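Local coordinates for tRNA (Adenine(22)-N(1))-methyltransferase (Mycoplasma capricolum subsp. capricolum, PDB 6QE6), which probably methylates N1 of adenine 22 in tRNA, using S-adenosylmethionine as methyl donor and leaving S-adenosylhomocysteine as cofactor product, at residues A30-N35 with Y169-I174; P50-L53 with N57-K60. One frame throughout, in Å; residues are numbered along the deposited sequence.

How the contacts relate
Contact 1 (30-35 with 169-174) and contact 2 (50-53 with 57-60) reach the same mixed sheet, with centres about 13 Å apart, and contact 2 is nested in the chain loop that contact 1 closes. Lys58 of contact 2 joins them: its NZ lies 2.7 Å from Ala30 O and 2.8 Å from Ile33 O, both probable hydrogen bonds, and also bonds Asn34 OD1. Packing adds Ala30 CB against Tyr52 CE2 at 3.8 Å and Ile33 CD1 against Leu53 CD1 at 4.0 Å. Neither contact touches the bound S-adenosylhomocysteine: the Leu53 side chain is about 11 Å from it, and that of Leu171 about 10 Å from it and about 6 Å from the side chain of cofactor-binding Arg25.

Contact 1: A30-N35 with Y169-I174; sequences AKLINN and YWLIEI
One water bridges Leu32 and Glu173, donating to Leu32 O at 2.9 Å and to Glu173 OE2, also at 2.9 Å. No direct hydrogen bond links the two segments, so this water is their polar connection. The other carboxylate oxygen has a different setting. Glu173 OE1 lies alongside the Leu32 side chain, 3.6 Å from Leu32 CD2 and 3.7 Å from Leu32 CB, and the two side chains run alongside one another with opposite headings. Glu173 arrives there because CG is anti to the backbone N (chi1 162°) and the chain stays extended beyond it. Within the two segments, then, OE2 takes the water while OE1 faces leucine carbons. Leu32 meets Leu171 tip to tip, CD1 to CD2 at 4.0 Å.

Leu171 and Glu173 both have their CB bonds directed at the 30-35 segment, while Ile172 between them points away, as the alternation of a strand requires. That strand, 168-175, runs antiparallel between 133-138 and 155-163; the sheet order 3-2-1-4-5-7-6 is that of class I, Rossmann-like methyltransferases. Leu32 follows helix 24-31 and also touches Ile135 and Tyr158, so it packs over the two neighbouring strands as well. The end of this helix turns through Ile33 N to Ala30 O, 3.2 Å, and Asn34 ND2 adds a weak bond to Lys31 O (3.3 Å, 129°). Asn34 OD1 stands 3.1 Å from Ile33 O; both are acceptors, and the shared ammonium of Lys58 probably offsets their repulsion.

Contact 2: P50-L53 with N57-K60; sequences PIYL and NKTK
A Schellman motif ends helix 48-55 here, within the beta-alpha-beta unit that this helix forms with strands 36-42 and 59-66. Its 6→1 bond runs from Lys58 N to Leu53 O, 3.0 Å long with an N-H...O angle of 143°, the donor nearly in line with the carbonyl bond. Asn57, the C-prime residue, supplies the positive phi (60°) that turns the chain back. Thr59 N adds a weak bond to Leu53 O at 3.5 Å. Asn57 N, though 3.2 Å from Leu53 O, is poorly angled for it and makes the companion 5→2 bond one residue further along the helix.

Lys58 crosses Leu53 at about a right angle, laying its CD 3.7 Å from Leu53 CD2. With CG anti to the carbonyl carbon (chi1 -70°), Lys58 passes the leucine extended to CE and bends only at its end, bringing NZ to the 30-34 turn (Ala30 O, Ile33 O, Asn34 OD1). Lys58 CD lies 4.3 Å from Tyr52 CE2, oblique to the ring. The methyl of Thr59, CG2, rests 3.9 Å from Leu53 CB, and its hydroxyl bonds Ile61 O. Leu53 O, at the helix end, is therefore satisfied by the returning chain, mainly through Lys58 N.

Contact 1: A30-N35 with Y169-I174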
ATOM      1  N   ALA A  30      10.041  -4.366  -2.921  1.00 33.38           N
ATOM      2  CA  ALA A  30      10.758  -5.518  -3.464  1.00 28.96           C
ATOM      3  C   ALA A  30      11.446  -6.332  -2.371  1.00 35.66           C
ATOM      4  O   ALA A  30      11.570  -7.557  -2.503  1.00 34.11           O
ATOM      5  CB  ALA A  30      11.769  -5.058  -4.514  1.00 34.77           C
ATOM      6  N   LYS A  31      11.882  -5.686  -1.282  1.00 30.64           N
ATOM      7  CA  LYS A  31      12.521  -6.432  -0.198  1.00 31.97           C
ATOM      8  C   LYS A  31      11.583  -7.457   0.429  1.00 33.16           C
ATOM      9  O   LYS A  31      12.043  -8.484   0.938  1.00 32.44           O
ATOM     10  CB  LYS A  31      13.038  -5.475   0.876  1.00 28.35           C
ATOM     11  CG  LYS A  31      14.078  -4.521   0.363  1.00 39.01           C
ATOM     12  CD  LYS A  31      14.983  -4.050   1.471  1.00 40.95           C
ATOM     13  CE  LYS A  31      15.833  -2.943   0.953  1.00 41.27           C
ATOM     14  NZ  LYS A  31      14.884  -1.926   0.455  1.00 48.52           N
ATOM     15  N   LEU A  32      10.276  -7.205   0.406  1.00 32.60           N
ATOM     16  CA  LEU A  32       9.309  -8.099   1.030  1.00 33.65           C
ATOM     17  C   LEU A  32       8.959  -9.316   0.173  1.00 33.70           C
ATOM     18  O   LEU A  32       8.187 -10.167   0.633  1.00 35.83           O
ATOM     19  CB  LEU A  32       8.026  -7.324   1.367  1.00 28.62           C
ATOM     20  CG  LEU A  32       8.235  -6.081   2.237  1.00 35.32           C
ATOM     21  CD1 LEU A  32       7.015  -5.152   2.304  1.00 30.31           C
ATOM     22  CD2 LEU A  32       8.683  -6.513   3.632  1.00 33.28           C
ATOM     23  N   ILE A  33       9.478  -9.418  -1.048  1.00 31.92           N
ATOM     24  CA  ILE A  33       9.032 -10.426  -2.010  1.00 36.34           C
ATOM     25  C   ILE A  33      10.195 -11.341  -2.355  1.00 39.77           C
ATOM     26  O   ILE A  33      11.204 -10.892  -2.927  1.00 36.14           O
ATOM     27  CB  ILE A  33       8.470  -9.804  -3.295  1.00 30.91           C
ATOM     28  CG1 ILE A  33       7.270  -8.930  -2.983  1.00 27.21           C
ATOM     29  CG2 ILE A  33       8.097 -10.907  -4.282  1.00 32.19           C
ATOM     30  CD1 ILE A  33       6.584  -8.430  -4.205  1.00 25.94           C
ATOM     31  N   ASN A  34      10.041 -12.624  -2.038  1.00 38.09           N
ATOM     32  CA  ASN A  34      11.061 -13.613  -2.342  1.00 38.54           C
ATOM     33  C   ASN A  34      10.394 -14.955  -2.599  1.00 36.01           C
ATOM     34  O   ASN A  34       9.299 -15.225  -2.102  1.00 39.50           O
ATOM     35  CB  ASN A  34      12.077 -13.715  -1.201  1.00 40.85           C
ATOM     36  CG  ASN A  34      12.867 -12.428  -1.013  1.00 43.20           C
ATOM     37  OD1 ASN A  34      13.794 -12.154  -1.766  1.00 40.90           O
ATOM     38  ND2 ASN A  34      12.498 -11.634  -0.010  1.00 41.22           N
ATOM     39  N   ASN A  35      11.057 -15.782  -3.408  1.00 36.97           N
ATOM     40  CA  ASN A  35      10.679 -17.182  -3.571  1.00 39.42           C
ATOM     41  C   ASN A  35       9.220 -17.327  -3.968  1.00 37.09           C
ATOM     42  O   ASN A  35       8.527 -18.212  -3.475  1.00 38.93           O
ATOM     43  CB  ASN A  35      10.951 -17.977  -2.290  1.00 35.14           C
ATOM     44  CG  ASN A  35      12.391 -17.889  -1.867  1.00 48.62           C
ATOM     45  OD1 ASN A  35      13.301 -18.109  -2.677  1.00 57.64           O
ATOM     46  ND2 ASN A  35      12.621 -17.531  -0.606  1.00 56.00           N
ATOM     47  N   TYR A 169       4.407   8.297   2.137  1.00 29.60           N
ATOM     48  CA  TYR A 169       3.862   7.045   1.644  1.00 30.28           C
ATOM     49  C   TYR A 169       3.668   6.072   2.797  1.00 31.47           C
ATOM     50  O   TYR A 169       4.470   6.027   3.737  1.00 28.04           O
ATOM     51  CB  TYR A 169       4.772   6.419   0.596  1.00 28.03           C
ATOM     52  CG  TYR A 169       4.910   7.263  -0.638  1.00 35.77           C
ATOM     53  CD1 TYR A 169       5.921   8.221  -0.743  1.00 27.77           C
ATOM     54  CD2 TYR A 169       4.033   7.101  -1.703  1.00 31.78           C
ATOM     55  CE1 TYR A 169       6.041   8.978  -1.856  1.00 29.31           C
ATOM     56  CE2 TYR A 169       4.150   7.862  -2.828  1.00 33.25           C
ATOM     57  CZ  TYR A 169       5.149   8.807  -2.900  1.00 37.51           C
ATOM     58  OH  TYR A 169       5.267   9.573  -4.034  1.00 48.02           O
ATOM     59  N   TRP A 170       2.612   5.276   2.696  1.00 27.42           N
ATOM     60  CA  TRP A 170       2.208   4.360   3.750  1.00 27.85           C
ATOM     61  C   TRP A 170       2.323   2.954   3.179  1.00 29.58           C
ATOM     62  O   TRP A 170       1.566   2.571   2.281  1.00 29.78           O
ATOM     63  CB  TRP A 170       0.785   4.664   4.225  1.00 27.42           C
ATOM     64  CG  TRP A 170       0.610   5.909   5.099  1.00 30.81           C
ATOM     65  CD1 TRP A 170       0.437   5.933   6.450  1.00 32.99           C
ATOM     66  CD2 TRP A 170       0.548   7.285   4.669  1.00 31.79           C
ATOM     67  NE1 TRP A 170       0.284   7.227   6.896  1.00 32.82           N
ATOM     68  CE2 TRP A 170       0.354   8.076   5.825  1.00 35.94           C
ATOM     69  CE3 TRP A 170       0.654   7.922   3.428  1.00 30.15           C
ATOM     70  CZ2 TRP A 170       0.251   9.474   5.772  1.00 32.06           C
ATOM     71  CZ3 TRP A 170       0.549   9.292   3.375  1.00 31.65           C
ATOM     72  CH2 TRP A 170       0.349  10.061   4.544  1.00 31.01           C
ATOM     73  N   LEU A 171       3.274   2.189   3.676  1.00 25.68           N
ATOM     74  CA  LEU A 171       3.471   0.845   3.178  1.00 29.01           C
ATOM     75  C   LEU A 171       2.872  -0.139   4.172  1.00 32.18           C
ATOM     76  O   LEU A 171       3.149  -0.055   5.371  1.00 27.75           O
ATOM     77  CB  LEU A 171       4.957   0.569   2.945  1.00 30.97           C
ATOM     78  CG  LEU A 171       5.310  -0.844   2.490  1.00 31.11           C
ATOM     79  CD1 LEU A 171       6.293  -0.836   1.348  1.00 30.50           C
ATOM     80  CD2 LEU A 171       5.885  -1.607   3.661  1.00 31.44           C
ATOM     81  N   ILE A 172       2.055  -1.066   3.666  1.00 28.85           N
ATOM     82  CA  ILE A 172       1.372  -2.041   4.499  1.00 28.66           C
ATOM     83  C   ILE A 172       1.338  -3.378   3.761  1.00 30.23           C
ATOM     84  O   ILE A 172       1.046  -3.436   2.560  1.00 28.80           O
ATOM     85  CB  ILE A 172      -0.046  -1.556   4.891  1.00 34.26           C
ATOM     86  CG1 ILE A 172      -0.764  -2.600   5.764  1.00 27.95           C
ATOM     87  CG2 ILE A 172      -0.851  -1.129   3.661  1.00 30.19           C
ATOM     88  CD1 ILE A 172      -2.122  -2.162   6.316  1.00 26.55           C
ATOM     89  N   GLU A 173       1.695  -4.446   4.468  1.00 27.82           N
ATOM     90  CA  GLU A 173       1.713  -5.796   3.925  1.00 30.90           C
ATOM     91  C   GLU A 173       0.649  -6.622   4.641  1.00 31.65           C
ATOM     92  O   GLU A 173       0.630  -6.693   5.875  1.00 31.12           O
ATOM     93  CB  GLU A 173       3.091  -6.457   4.075  1.00 30.75           C
ATOM     94  CG  GLU A 173       3.016  -7.988   3.932  1.00 32.61           C
ATOM     95  CD  GLU A 173       4.360  -8.662   3.638  1.00 39.89           C
ATOM     96  OE1 GLU A 173       5.419  -8.038   3.892  1.00 38.66           O
ATOM     97  OE2 GLU A 173       4.355  -9.826   3.160  1.00 38.85           O
ATOM     98  N   ILE A 174      -0.237  -7.239   3.866  1.00 32.12           N
ATOM     99  CA  ILE A 174      -1.363  -7.991   4.395  1.00 31.74           C
ATOM    100  C   ILE A 174      -1.191  -9.451   3.991  1.00 33.89           C
ATOM    101  O   ILE A 174      -1.076  -9.758   2.794  1.00 30.47           O
ATOM    102  CB  ILE A 174      -2.699  -7.422   3.895  1.00 32.35           C
ATOM    103  CG1 ILE A 174      -2.831  -5.961   4.330  1.00 30.19           C
ATOM    104  CG2 ILE A 174      -3.879  -8.258   4.401  1.00 29.67           C
ATOM    105  CD1 ILE A 174      -3.990  -5.248   3.686  1.00 28.40           C
TER
HETATM  106  O   HOH W   1       6.790 -11.368   2.935  1.00 45.67           O

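Contact 2: P50-L53 with N57-K60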
ATOM      1  N   PRO A  50       7.761  -5.220 -11.822  1.00 32.10           N
ATOM      2  CA  PRO A  50       7.780  -6.610 -12.318  1.00 32.61           C
ATOM      3  C   PRO A  50       9.103  -7.007 -12.945  1.00 33.66           C
ATOM      4  O   PRO A  50       9.590  -8.117 -12.694  1.00 36.14           O
ATOM      5  CB  PRO A  50       6.636  -6.630 -13.342  1.00 31.71           C
ATOM      6  CG  PRO A  50       5.682  -5.620 -12.849  1.00 29.58           C
ATOM      7  CD  PRO A  50       6.532  -4.521 -12.241  1.00 35.88           C
ATOM      8  N   ILE A  51       9.694  -6.127 -13.760  1.00 32.08           N
ATOM      9  CA  ILE A  51      10.978  -6.420 -14.394  1.00 28.55           C
ATOM     10  C   ILE A  51      12.050  -6.673 -13.340  1.00 33.52           C
ATOM     11  O   ILE A  51      12.757  -7.684 -13.384  1.00 33.81           O
ATOM     12  CB  ILE A  51      11.368  -5.278 -15.353  1.00 37.85           C
ATOM     13  CG1 ILE A  51      10.505  -5.332 -16.616  1.00 36.27           C
ATOM     14  CG2 ILE A  51      12.855  -5.325 -15.700  1.00 35.48           C
ATOM     15  CD1 ILE A  51      10.447  -4.024 -17.353  1.00 38.17           C
ATOM     16  N   TYR A  52      12.177  -5.770 -12.365  1.00 33.67           N
ATOM     17  CA  TYR A  52      13.159  -5.961 -11.298  1.00 34.06           C
ATOM     18  C   TYR A  52      12.966  -7.302 -10.590  1.00 38.40           C
ATOM     19  O   TYR A  52      13.931  -8.053 -10.382  1.00 34.23           O
ATOM     20  CB  TYR A  52      13.065  -4.818 -10.286  1.00 32.71           C
ATOM     21  CG  TYR A  52      14.032  -4.954  -9.138  1.00 35.38           C
ATOM     22  CD1 TYR A  52      15.285  -4.344  -9.200  1.00 34.66           C
ATOM     23  CD2 TYR A  52      13.707  -5.696  -7.991  1.00 34.18           C
ATOM     24  CE1 TYR A  52      16.202  -4.455  -8.166  1.00 38.89           C
ATOM     25  CE2 TYR A  52      14.625  -5.823  -6.933  1.00 38.12           C
ATOM     26  CZ  TYR A  52      15.875  -5.188  -7.034  1.00 45.44           C
ATOM     27  OH  TYR A  52      16.810  -5.270  -6.022  1.00 41.70           O
ATOM     28  N   LEU A  53      11.718  -7.609 -10.198  1.00 32.12           N
ATOM     29  CA  LEU A  53      11.438  -8.824  -9.434  1.00 37.70           C
ATOM     30  C   LEU A  53      11.785 -10.078 -10.227  1.00 33.76           C
ATOM     31  O   LEU A  53      12.326 -11.044  -9.675  1.00 30.21           O
ATOM     32  CB  LEU A  53       9.969  -8.854  -9.014  1.00 34.80           C
ATOM     33  CG  LEU A  53       9.511  -7.848  -7.959  1.00 33.56           C
ATOM     34  CD1 LEU A  53       8.013  -7.904  -7.853  1.00 24.88           C
ATOM     35  CD2 LEU A  53      10.152  -8.152  -6.619  1.00 35.63           C
ATOM     36  N   ASN A  57      14.985 -12.909  -9.570  1.00 37.57           N
ATOM     37  CA  ASN A  57      14.492 -14.237  -9.200  1.00 43.00           C
ATOM     38  C   ASN A  57      13.667 -14.203  -7.907  1.00 41.87           C
ATOM     39  O   ASN A  57      13.615 -15.181  -7.155  1.00 42.12           O
ATOM     40  CB  ASN A  57      15.650 -15.242  -9.095  1.00 42.06           C
ATOM     41  CG  ASN A  57      16.705 -15.041 -10.193  1.00 53.78           C
ATOM     42  OD1 ASN A  57      16.418 -15.179 -11.391  1.00 57.43           O
ATOM     43  ND2 ASN A  57      17.931 -14.711  -9.785  1.00 50.70           N
ATOM     44  N   LYS A  58      13.015 -13.069  -7.631  1.00 36.29           N
ATOM     45  CA  LYS A  58      12.073 -13.009  -6.525  1.00 33.25           C
ATOM     46  C   LYS A  58      10.727 -13.601  -6.917  1.00 35.72           C
ATOM     47  O   LYS A  58      10.020 -14.161  -6.073  1.00 35.19           O
ATOM     48  CB  LYS A  58      11.933 -11.564  -6.050  1.00 33.70           C
ATOM     49  CG  LYS A  58      13.197 -11.064  -5.362  1.00 34.07           C
ATOM     50  CD  LYS A  58      13.248  -9.559  -5.236  1.00 33.88           C
ATOM     51  CE  LYS A  58      14.162  -9.158  -4.100  1.00 33.69           C
ATOM     52  NZ  LYS A  58      13.513  -9.385  -2.781  1.00 33.40           N
ATOM     53  N   THR A  59      10.366 -13.504  -8.186  1.00 34.79           N
ATOM     54  CA  THR A  59       9.177 -14.155  -8.702  1.00 36.03           C
ATOM     55  C   THR A  59       9.541 -14.851 -10.008  1.00 35.06           C
ATOM     56  O   THR A  59      10.477 -14.448 -10.705  1.00 33.53           O
ATOM     57  CB  THR A  59       8.024 -13.137  -8.907  1.00 33.00           C
ATOM     58  OG1 THR A  59       6.804 -13.830  -9.186  1.00 33.74           O
ATOM     59  CG2 THR A  59       8.316 -12.212 -10.041  1.00 27.44           C
ATOM     60  N   LYS A  60       8.811 -15.928 -10.317  1.00 39.77           N
ATOM     61  CA  LYS A  60       9.031 -16.653 -11.566  1.00 33.13           C
ATOM     62  C   LYS A  60       8.292 -15.987 -12.714  1.00 33.06           C
ATOM     63  O   LYS A  60       8.823 -15.892 -13.826  1.00 38.67           O
ATOM     64  CB  LYS A  60       8.595 -18.117 -11.426  1.00 34.40           C
ATOM     65  CG  LYS A  60       9.348 -18.925 -10.385  1.00 33.74           C
ATOM     66  CD  LYS A  60      10.786 -19.196 -10.813  1.00 38.14           C
ATOM     67  CE  LYS A  60      11.488 -20.150  -9.842  1.00 41.83           C
ATOM     68  NZ  LYS A  60      12.894 -20.377 -10.262  1.00 50.17           N
TER